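Local coordinates for protein mandelate racemase/muconate lactonizing enzyme (PDB 2OG9) that probably acts on a carboxylate substrate, as a mandelate racemase or a related enzyme of the enolase superfamily, with the active site in a TIM barrel, at residues A[81-86]-A[117-122]; A[234-239]-A[331-336]; A[265-270]-A[274-279]. One frame throughout, in Å; residues are numbered along the deposited sequence.

Contact 1 of 3, residues A[81-86]-A[117-122]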
loop_
_atom_site.group_PDB
_atom_site.type_symbol
_atom_site.label_atom_id
_atom_site.label_comp_id
_atom_site.label_asym_id
_atom_site.label_seq_id
_atom_site.Cartn_x
_atom_site.Cartn_y
_atom_site.Cartn_z
ATOM N N ARG A 81 -41.497 -19.701 -1.366
ATOM C CA ARG A 81 -42.721 -20.161 -0.709
ATOM C C ARG A 81 -42.565 -20.164 0.802
ATOM O O ARG A 81 -43.478 -19.783 1.531
ATOM C CB ARG A 81 -43.079 -21.570 -1.198
ATOM C CG ARG A 81 -44.327 -22.177 -0.559
ATOM C CD ARG A 81 -44.661 -23.520 -1.205
ATOM N NE ARG A 81 -43.556 -24.463 -1.083
ATOM C CZ ARG A 81 -43.457 -25.605 -1.759
ATOM N NH1 ARG A 81 -44.404 -25.960 -2.618
ATOM N NH2 ARG A 81 -42.400 -26.391 -1.585
ATOM N N GLU A 82 -41.400 -20.587 1.277
ATOM C CA GLU A 82 -41.167 -20.641 2.713
ATOM C C GLU A 82 -41.073 -19.277 3.388
ATOM O O GLU A 82 -41.514 -19.123 4.523
ATOM C CB GLU A 82 -39.906 -21.454 3.008
ATOM C CG GLU A 82 -39.592 -21.583 4.487
ATOM C CD GLU A 82 -38.409 -22.495 4.751
ATOM O OE1 GLU A 82 -37.468 -22.498 3.932
ATOM O OE2 GLU A 82 -38.412 -23.202 5.783
ATOM N N ILE A 83 -40.520 -18.280 2.703
ATOM C CA ILE A 83 -40.387 -16.962 3.321
ATOM C C ILE A 83 -41.504 -15.973 2.990
ATOM O O ILE A 83 -41.646 -14.955 3.663
ATOM C CB ILE A 83 -39.014 -16.312 2.980
ATOM C CG1 ILE A 83 -38.934 -15.955 1.494
ATOM C CG2 ILE A 83 -37.886 -17.282 3.334
ATOM C CD1 ILE A 83 -37.609 -15.292 1.104
ATOM N N ALA A 84 -42.305 -16.276 1.973
ATOM C CA ALA A 84 -43.394 -15.386 1.575
ATOM C C ALA A 84 -44.242 -14.853 2.735
ATOM O O ALA A 84 -44.538 -13.661 2.785
ATOM C CB ALA A 84 -44.290 -16.082 0.552
ATOM N N PRO A 85 -44.641 -15.724 3.681
ATOM C CA PRO A 85 -45.458 -15.264 4.813
ATOM C C PRO A 85 -44.868 -14.085 5.584
ATOM O O PRO A 85 -45.598 -13.318 6.211
ATOM C CB PRO A 85 -45.579 -16.514 5.687
ATOM C CG PRO A 85 -45.540 -17.631 4.676
ATOM C CD PRO A 85 -44.426 -17.182 3.749
ATOM N N ALA A 86 -43.547 -13.937 5.543
ATOM C CA ALA A 86 -42.892 -12.846 6.261
ATOM C C ALA A 86 -43.250 -11.471 5.705
ATOM O O ALA A 86 -42.998 -10.453 6.347
ATOM C CB ALA A 86 -41.371 -13.039 6.237
ATOM N N GLN A 117 -32.000 -14.624 -4.555
ATOM C CA GLN A 117 -32.615 -14.498 -5.877
ATOM C C GLN A 117 -34.125 -14.633 -5.678
ATOM O O GLN A 117 -34.916 -13.970 -6.345
ATOM C CB GLN A 117 -32.074 -15.574 -6.825
ATOM C CG GLN A 117 -30.566 -15.440 -7.023
ATOM C CD GLN A 117 -29.961 -16.491 -7.938
ATOM O OE1 GLN A 117 -30.521 -17.578 -8.128
ATOM N NE2 GLN A 117 -28.785 -16.179 -8.489
ATOM N N ALA A 118 -34.523 -15.486 -4.742
ATOM C CA ALA A 118 -35.941 -15.653 -4.441
ATOM C C ALA A 118 -36.426 -14.313 -3.875
ATOM O O ALA A 118 -37.482 -13.795 -4.258
ATOM C CB ALA A 118 -36.127 -16.771 -3.416
ATOM N N ILE A 119 -35.641 -13.749 -2.966
ATOM C CA ILE A 119 -35.974 -12.464 -2.362
ATOM C C ILE A 119 -36.114 -11.401 -3.459
ATOM O O ILE A 119 -36.999 -10.545 -3.404
ATOM C CB ILE A 119 -34.877 -12.040 -1.343
ATOM C CG1 ILE A 119 -34.933 -12.955 -0.114
ATOM C CG2 ILE A 119 -35.059 -10.585 -0.934
ATOM C CD1 ILE A 119 -33.823 -12.688 0.917
ATOM N N GLY A 120 -35.240 -11.475 -4.457
ATOM C CA GLY A 120 -35.262 -10.526 -5.559
ATOM C C GLY A 120 -36.573 -10.469 -6.325
ATOM O O GLY A 120 -36.946 -9.411 -6.820
ATOM N N ALA A 121 -37.271 -11.595 -6.440
ATOM C CA ALA A 121 -38.546 -11.600 -7.153
ATOM C C ALA A 121 -39.521 -10.690 -6.415
ATOM O O ALA A 121 -40.272 -9.927 -7.042
ATOM C CB ALA A 121 -39.108 -13.015 -7.238
ATOM N N PHE A 122 -39.500 -10.769 -5.082
ATOM C CA PHE A 122 -40.371 -9.949 -4.247
ATOM C C PHE A 122 -39.909 -8.497 -4.315
ATOM O O PHE A 122 -40.718 -7.580 -4.420
ATOM C CB PHE A 122 -40.325 -10.417 -2.780
ATOM C CG PHE A 122 -40.828 -11.824 -2.563
ATOM C CD1 PHE A 122 -42.135 -12.168 -2.885
ATOM C CD2 PHE A 122 -39.986 -12.803 -2.041
ATOM C CE1 PHE A 122 -42.598 -13.477 -2.691
ATOM C CE2 PHE A 122 -40.439 -14.115 -1.843
ATOM C CZ PHE A 122 -41.749 -14.449 -2.171
#
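Ile83, on helix 73-83, reaches across to two residues of helix 114-133, Ile119 and Phe122, and the next residue, Ala84, adds a second touch on Phe122. The path of Ile83 is set by its torsions: CG1 stands between the backbone N and the carbonyl carbon (chi1 68°), and CD1 then continues straight out (chi2 179°), so that the longer branch leaves the helix as an extended arm. On the way, CG1 of Ile83 passes 4.1 Å from CE2 of Phe122, meeting the ring obliquely. At the tip, CD1 of Ile83 rests 3.8 Å from CG1 of Ile119, the two side chains running at about a right angle to each other. One residue on, the methyl CB of Ala84 lies 4.1 Å from CZ of Phe122, again at a slant to the ring. Farther along, Ala86 N donates to Ile83 O over 2.9 Å. Across the pair everything is carbon against carbon, with 166 Å² buried in all, a modest apolar contact. The second subunit borders it, with its Ala71 packed on Ile83 and its Gly72 N bonded to Glu82 OE1. Within the chain, Leu102 of helix 95-104 packs on both Ile119 and Phe122, while Phe122 also lies on Val18 and Ile20 of strand 15-26 and on Ala52 of strand 46-56, which places this helix pair against the antiparallel sheet of the N-terminal domain.

Contact 2 of 3, residues A[234-239]-A[331-336]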
loop_
_atom_site.group_PDB
_atom_site.type_symbol
_atom_site.label_atom_id
_atom_site.label_comp_id
_atom_site.label_asym_id
_atom_site.label_seq_id
_atom_site.Cartn_x
_atom_site.Cartn_y
_atom_site.Cartn_z
ATOM N N ASN A 234 -10.926 -2.692 -32.571
ATOM C CA ASN A 234 -11.659 -1.613 -31.910
ATOM C C ASN A 234 -13.044 -2.070 -31.463
ATOM O O ASN A 234 -14.048 -1.394 -31.713
ATOM C CB ASN A 234 -11.808 -0.400 -32.831
ATOM C CG ASN A 234 -10.519 0.371 -32.990
ATOM O OD1 ASN A 234 -9.799 0.604 -32.019
ATOM N ND2 ASN A 234 -10.226 0.790 -34.217
ATOM N N LEU A 235 -13.096 -3.223 -30.808
ATOM C CA LEU A 235 -14.360 -3.758 -30.322
ATOM C C LEU A 235 -14.854 -2.883 -29.178
ATOM O O LEU A 235 -14.060 -2.214 -28.519
ATOM C CB LEU A 235 -14.168 -5.183 -29.808
ATOM C CG LEU A 235 -13.651 -6.237 -30.787
ATOM C CD1 LEU A 235 -13.379 -7.523 -30.019
ATOM C CD2 LEU A 235 -14.671 -6.462 -31.901
ATOM N N VAL A 236 -16.163 -2.884 -28.948
ATOM C CA VAL A 236 -16.733 -2.106 -27.858
ATOM C C VAL A 236 -16.195 -2.720 -26.572
ATOM O O VAL A 236 -15.826 -2.010 -25.636
ATOM C CB VAL A 236 -18.273 -2.176 -27.857
ATOM C CG1 VAL A 236 -18.827 -1.376 -26.690
ATOM C CG2 VAL A 236 -18.816 -1.640 -29.176
ATOM N N TRP A 237 -16.154 -4.050 -26.531
ATOM C CA TRP A 237 -15.622 -4.745 -25.369
ATOM C C TRP A 237 -15.365 -6.221 -25.635
ATOM O O TRP A 237 -15.813 -6.773 -26.642
ATOM C CB TRP A 237 -16.564 -4.606 -24.155
ATOM C CG TRP A 237 -17.880 -5.349 -24.248
ATOM C CD1 TRP A 237 -18.065 -6.693 -24.456
ATOM C CD2 TRP A 237 -19.190 -4.792 -24.076
ATOM N NE1 TRP A 237 -19.407 -6.999 -24.421
ATOM C CE2 TRP A 237 -20.118 -5.853 -24.190
ATOM C CE3 TRP A 237 -19.669 -3.498 -23.833
ATOM C CZ2 TRP A 237 -21.502 -5.655 -24.068
ATOM C CZ3 TRP A 237 -21.046 -3.304 -23.713
ATOM C CH2 TRP A 237 -21.942 -4.377 -23.831
ATOM N N ILE A 238 -14.601 -6.830 -24.734
ATOM C CA ILE A 238 -14.308 -8.255 -24.774
ATOM C C ILE A 238 -14.932 -8.722 -23.463
ATOM O O ILE A 238 -14.485 -8.344 -22.378
ATOM C CB ILE A 238 -12.793 -8.526 -24.793
ATOM C CG1 ILE A 238 -12.214 -8.078 -26.145
ATOM C CG2 ILE A 238 -12.532 -10.017 -24.536
ATOM C CD1 ILE A 238 -10.700 -8.212 -26.260
ATOM N N GLU A 239 -15.978 -9.532 -23.578
ATOM C CA GLU A 239 -16.743 -10.011 -22.430
ATOM C C GLU A 239 -16.341 -11.376 -21.871
ATOM O O GLU A 239 -16.145 -12.336 -22.617
ATOM C CB GLU A 239 -18.223 -10.021 -22.834
ATOM C CG GLU A 239 -19.225 -10.366 -21.751
ATOM C CD GLU A 239 -20.651 -10.272 -22.275
ATOM O OE1 GLU A 239 -20.897 -9.415 -23.149
ATOM O OE2 GLU A 239 -21.526 -11.036 -21.816
ATOM N N GLU A 331 -23.602 6.779 -20.261
ATOM C CA GLU A 331 -24.241 5.993 -21.317
ATOM C C GLU A 331 -23.993 4.491 -21.241
ATOM O O GLU A 331 -22.890 4.018 -21.511
ATOM C CB GLU A 331 -23.801 6.502 -22.698
ATOM C CG GLU A 331 -24.460 7.803 -23.135
ATOM C CD GLU A 331 -25.955 7.650 -23.390
ATOM O OE1 GLU A 331 -26.334 6.737 -24.152
ATOM O OE2 GLU A 331 -26.747 8.447 -22.835
ATOM N N PRO A 332 -25.028 3.718 -20.877
ATOM C CA PRO A 332 -24.895 2.264 -20.780
ATOM C C PRO A 332 -25.266 1.557 -22.086
ATOM O O PRO A 332 -25.627 2.199 -23.080
ATOM C CB PRO A 332 -25.862 1.915 -19.657
ATOM C CG PRO A 332 -27.000 2.862 -19.931
ATOM C CD PRO A 332 -26.296 4.172 -20.269
ATOM N N TRP A 333 -25.144 0.234 -22.074
ATOM C CA TRP A 333 -25.517 -0.610 -23.204
ATOM C C TRP A 333 -26.414 -1.700 -22.625
ATOM O O TRP A 333 -26.148 -2.202 -21.533
ATOM C CB TRP A 333 -24.302 -1.299 -23.841
ATOM C CG TRP A 333 -23.473 -0.467 -24.781
ATOM C CD1 TRP A 333 -22.378 0.288 -24.465
ATOM C CD2 TRP A 333 -23.625 -0.377 -26.204
ATOM N NE1 TRP A 333 -21.832 0.833 -25.605
ATOM C CE2 TRP A 333 -22.577 0.442 -26.686
ATOM C CE3 TRP A 333 -24.541 -0.914 -27.120
ATOM C CZ2 TRP A 333 -22.420 0.737 -28.049
ATOM C CZ3 TRP A 333 -24.386 -0.621 -28.475
ATOM C CH2 TRP A 333 -23.330 0.198 -28.925
ATOM N N VAL A 334 -27.476 -2.058 -23.339
ATOM C CA VAL A 334 -28.377 -3.120 -22.902
ATOM C C VAL A 334 -28.582 -4.069 -24.073
ATOM O O VAL A 334 -28.738 -3.621 -25.217
ATOM C CB VAL A 334 -29.755 -2.560 -22.458
ATOM C CG1 VAL A 334 -30.716 -3.711 -22.202
ATOM C CG2 VAL A 334 -29.601 -1.726 -21.194
ATOM N N GLU A 335 -28.577 -5.372 -23.805
ATOM C CA GLU A 335 -28.769 -6.367 -24.859
ATOM C C GLU A 335 -30.237 -6.566 -25.186
ATOM O O GLU A 335 -31.065 -6.743 -24.278
ATOM C CB GLU A 335 -28.147 -7.717 -24.439
ATOM C CG GLU A 335 -28.446 -8.836 -25.425
ATOM C CD GLU A 335 -27.742 -10.122 -25.074
ATOM O OE1 GLU A 335 -27.701 -10.456 -23.872
ATOM O OE2 GLU A 335 -27.242 -10.802 -25.992
ATOM N N HIS A 336 -30.554 -6.483 -26.473
ATOM C CA HIS A 336 -31.913 -6.702 -26.916
ATOM C C HIS A 336 -32.074 -8.142 -27.314
ATOM O O HIS A 336 -31.650 -8.548 -28.406
ATOM C CB HIS A 336 -32.290 -5.853 -28.142
ATOM C CG HIS A 336 -33.619 -6.213 -28.728
ATOM N ND1 HIS A 336 -33.831 -7.372 -29.444
ATOM C CD2 HIS A 336 -34.802 -5.557 -28.708
ATOM C CE1 HIS A 336 -35.087 -7.407 -29.848
ATOM N NE2 HIS A 336 -35.697 -6.317 -29.417
#
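Trp333 meets Trp237 with CB and the near side of its indole, and Val236 with the nitrogen side of the pyrrole ring. CB of Trp333 lies in the plane of the Trp237 ring, at the edge, 3.8 Å from CZ3 of Trp237. From there CG lies anti to the carbonyl carbon and beside the backbone N (chi1 -80°), which turns the indole toward 236-237. CG and CD1 of Trp333 are each 3.9 Å from the same Trp237 CZ3, so the outer corner of the six-membered ring is set against the start of the indole. The pair is T-shaped: the edge of Trp237 points to the face of Trp333, the ring planes stand at 87°, and the six-membered and five-membered centroids are 5.5 Å apart. Beyond CD1, NE1 of Trp333 comes within 3.9 Å of CG1 of Val236, and CE2 lies slightly farther from that methyl. With an alanine in place of this tryptophan, the edge of Trp237 would probably lose the face it points to and Val236 CG1 its indole neighbour, leaving a gap in the packing. At the other end of Trp237, NE1 makes a weak bond to Glu239 OE1. Tyr152 meets Trp237 edge-to-face and also touches Trp333. Strands 238-239 and 333-335 belong to opposite sides of the TIM barrel, and side chains meeting like this form its core, below the strand ends that carry the active site in the enolase superfamily.

Contact 3 of 3, residues A[265-270]-A[274-279]; sequences EMLTSA and GDLIRH
Leu267 and Leu276 point toward each other across the turn that leads into helix 270-278, their side chains slanting past one another until only the CD1 methyls meet, 3.6 Å apart. Leu276 is directed there by holding CG opposite its backbone N (chi1 -176°), which swings the branch out of the helix toward the preceding loop. Within the helix itself, Gly274 N donates to Ala270 O over 2.8 Å; Ser269 is the N-cap, with OG bonded to Glu272 N. Next to Gly274, Asp275 OD1 takes NH2 of Arg278, about one turn on, on its syn side in a 2.9 Å salt bridge, and OD2 bonds to His247 ND1. The ring of His279 lies with ND1 over one face of the Arg278 guanidinium, toward its rim, and the same ND1 donates to Asp275 O over 2.9 Å at 160°. That carbonyl oxygen also accepts from His279 N, which comes from the opposite face. The chemistry is thus split: a small apolar touch ties loop to helix, while most of the polar bonds stay within 270-279, Asp275 probably offsetting part of the charge where Arg278 comes close to Arg278 of the second subunit.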
loop_
_atom_site.group_PDB
_atom_site.type_symbol
_atom_site.label_atom_id
_atom_site.label_comp_id
_atom_site.label_asym_id
_atom_site.label_seq_id
_atom_site.Cartn_x
_atom_site.Cartn_y
_atom_site.Cartn_z
ATOM N N GLU A 265 -21.547 -10.629 -15.153
ATOM C CA GLU A 265 -22.840 -11.270 -15.375
ATOM C C GLU A 265 -23.072 -12.530 -14.544
ATOM O O GLU A 265 -24.214 -12.888 -14.269
ATOM C CB GLU A 265 -23.021 -11.603 -16.865
ATOM C CG GLU A 265 -22.010 -12.606 -17.406
ATOM C CD GLU A 265 -22.067 -12.757 -18.917
ATOM O OE1 GLU A 265 -22.962 -13.468 -19.424
ATOM O OE2 GLU A 265 -21.211 -12.156 -19.601
HETATM N N MSE A 266 -21.999 -13.194 -14.126
HETATM C CA MSE A 266 -22.137 -14.423 -13.341
HETATM C C MSE A 266 -22.253 -14.219 -11.832
HETATM O O MSE A 266 -22.671 -15.127 -11.106
HETATM C CB MSE A 266 -20.950 -15.353 -13.609
HETATM C CG MSE A 266 -20.802 -15.772 -15.060
HETATM SE SE MSE A 266 -22.404 -16.642 -15.702
HETATM C CE MSE A 266 -22.295 -18.253 -14.626
ATOM N N LEU A 267 -21.882 -13.033 -11.363
ATOM C CA LEU A 267 -21.897 -12.727 -9.937
ATOM C C LEU A 267 -23.309 -12.686 -9.352
ATOM O O LEU A 267 -24.261 -12.315 -10.035
ATOM C CB LEU A 267 -21.149 -11.408 -9.695
ATOM C CG LEU A 267 -19.741 -11.406 -10.313
ATOM C CD1 LEU A 267 -18.990 -10.141 -9.921
ATOM C CD2 LEU A 267 -18.974 -12.644 -9.845
ATOM N N THR A 268 -23.437 -13.067 -8.083
ATOM C CA THR A 268 -24.746 -13.115 -7.440
ATOM C C THR A 268 -24.947 -12.263 -6.192
ATOM O O THR A 268 -25.872 -12.515 -5.421
ATOM C CB THR A 268 -25.111 -14.575 -7.081
ATOM O OG1 THR A 268 -24.113 -15.118 -6.205
ATOM C CG2 THR A 268 -25.176 -15.427 -8.331
ATOM N N SER A 269 -24.097 -11.264 -5.975
ATOM C CA SER A 269 -24.254 -10.408 -4.797
ATOM C C SER A 269 -23.506 -9.097 -4.939
ATOM O O SER A 269 -22.581 -8.982 -5.746
ATOM C CB SER A 269 -23.765 -11.126 -3.529
ATOM O OG SER A 269 -22.351 -11.250 -3.510
ATOM N N ALA A 270 -23.908 -8.111 -4.145
ATOM C CA ALA A 270 -23.265 -6.805 -4.175
ATOM C C ALA A 270 -21.813 -6.958 -3.737
ATOM O O ALA A 270 -20.921 -6.298 -4.271
ATOM C CB ALA A 270 -23.998 -5.833 -3.249
ATOM N N GLY A 274 -18.424 -5.840 -5.563
ATOM C CA GLY A 274 -17.549 -4.926 -4.858
ATOM C C GLY A 274 -16.109 -5.391 -4.969
ATOM O O GLY A 274 -15.200 -4.583 -5.135
ATOM N N ASP A 275 -15.902 -6.701 -4.893
ATOM C CA ASP A 275 -14.560 -7.261 -4.976
ATOM C C ASP A 275 -14.003 -7.021 -6.377
ATOM O O ASP A 275 -12.851 -6.617 -6.543
ATOM C CB ASP A 275 -14.604 -8.758 -4.656
ATOM C CG ASP A 275 -13.241 -9.316 -4.289
ATOM O OD1 ASP A 275 -12.559 -8.707 -3.435
ATOM O OD2 ASP A 275 -12.860 -10.369 -4.846
ATOM N N LEU A 276 -14.838 -7.260 -7.382
ATOM C CA LEU A 276 -14.458 -7.055 -8.774
ATOM C C LEU A 276 -14.056 -5.588 -8.977
ATOM O O LEU A 276 -13.036 -5.286 -9.608
ATOM C CB LEU A 276 -15.643 -7.429 -9.676
ATOM C CG LEU A 276 -15.499 -7.396 -11.198
ATOM C CD1 LEU A 276 -16.700 -8.089 -11.846
ATOM C CD2 LEU A 276 -15.397 -5.957 -11.668
ATOM N N ILE A 277 -14.854 -4.681 -8.420
ATOM C CA ILE A 277 -14.601 -3.246 -8.532
ATOM C C ILE A 277 -13.336 -2.844 -7.773
ATOM O O ILE A 277 -12.604 -1.960 -8.208
ATOM C CB ILE A 277 -15.815 -2.436 -8.001
ATOM C CG1 ILE A 277 -17.013 -2.643 -8.940
ATOM C CG2 ILE A 277 -15.459 -0.949 -7.876
ATOM C CD1 ILE A 277 -18.323 -2.034 -8.430
ATOM N N ARG A 278 -13.083 -3.495 -6.642
ATOM C CA ARG A 278 -11.894 -3.200 -5.847
ATOM C C ARG A 278 -10.639 -3.524 -6.664
ATOM O O ARG A 278 -9.635 -2.818 -6.586
ATOM C CB ARG A 278 -11.916 -4.021 -4.553
ATOM C CG ARG A 278 -10.760 -3.743 -3.600
ATOM C CD ARG A 278 -10.971 -4.459 -2.268
ATOM N NE ARG A 278 -10.939 -5.914 -2.399
ATOM C CZ ARG A 278 -9.832 -6.626 -2.593
ATOM N NH1 ARG A 278 -8.656 -6.019 -2.676
ATOM N NH2 ARG A 278 -9.900 -7.946 -2.702
ATOM N N HIS A 279 -10.707 -4.591 -7.458
ATOM C CA HIS A 279 -9.586 -5.001 -8.301
ATOM C C HIS A 279 -9.480 -4.176 -9.586
ATOM O O HIS A 279 -8.482 -4.278 -10.301
ATOM C CB HIS A 279 -9.728 -6.470 -8.725
ATOM C CG HIS A 279 -9.391 -7.461 -7.657
ATOM N ND1 HIS A 279 -10.199 -7.685 -6.564
ATOM C CD2 HIS A 279 -8.346 -8.315 -7.535
ATOM C CE1 HIS A 279 -9.668 -8.635 -5.815
ATOM N NE2 HIS A 279 -8.544 -9.034 -6.381
#

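Overall arrangement
Contacts 2 and 3 belong to the barrel, with contact 3 nested in the loop that contact 2 closes; their centres are 18 Å apart. They come together where two like-charged carboxylates are brought close, Glu239 OE2 and Glu265 OE2, 2.5 Å apart in the model. Asp213 brings a third near Glu239, a grouping consistent with the metal site of enolase-superfamily relatives. The calcium site seen, at Ala254 and Phe257, is not in this cluster; a calcium lies about 11 Å from the side chain of Trp237. Contact 1, in the N-terminal domain, is about 16 Å from contact 2 at the nearest atoms, yet packs on contact 3 through Gln117 NE2 and Thr268 CG2, 3.7 Å apart; both also meet the second subunit.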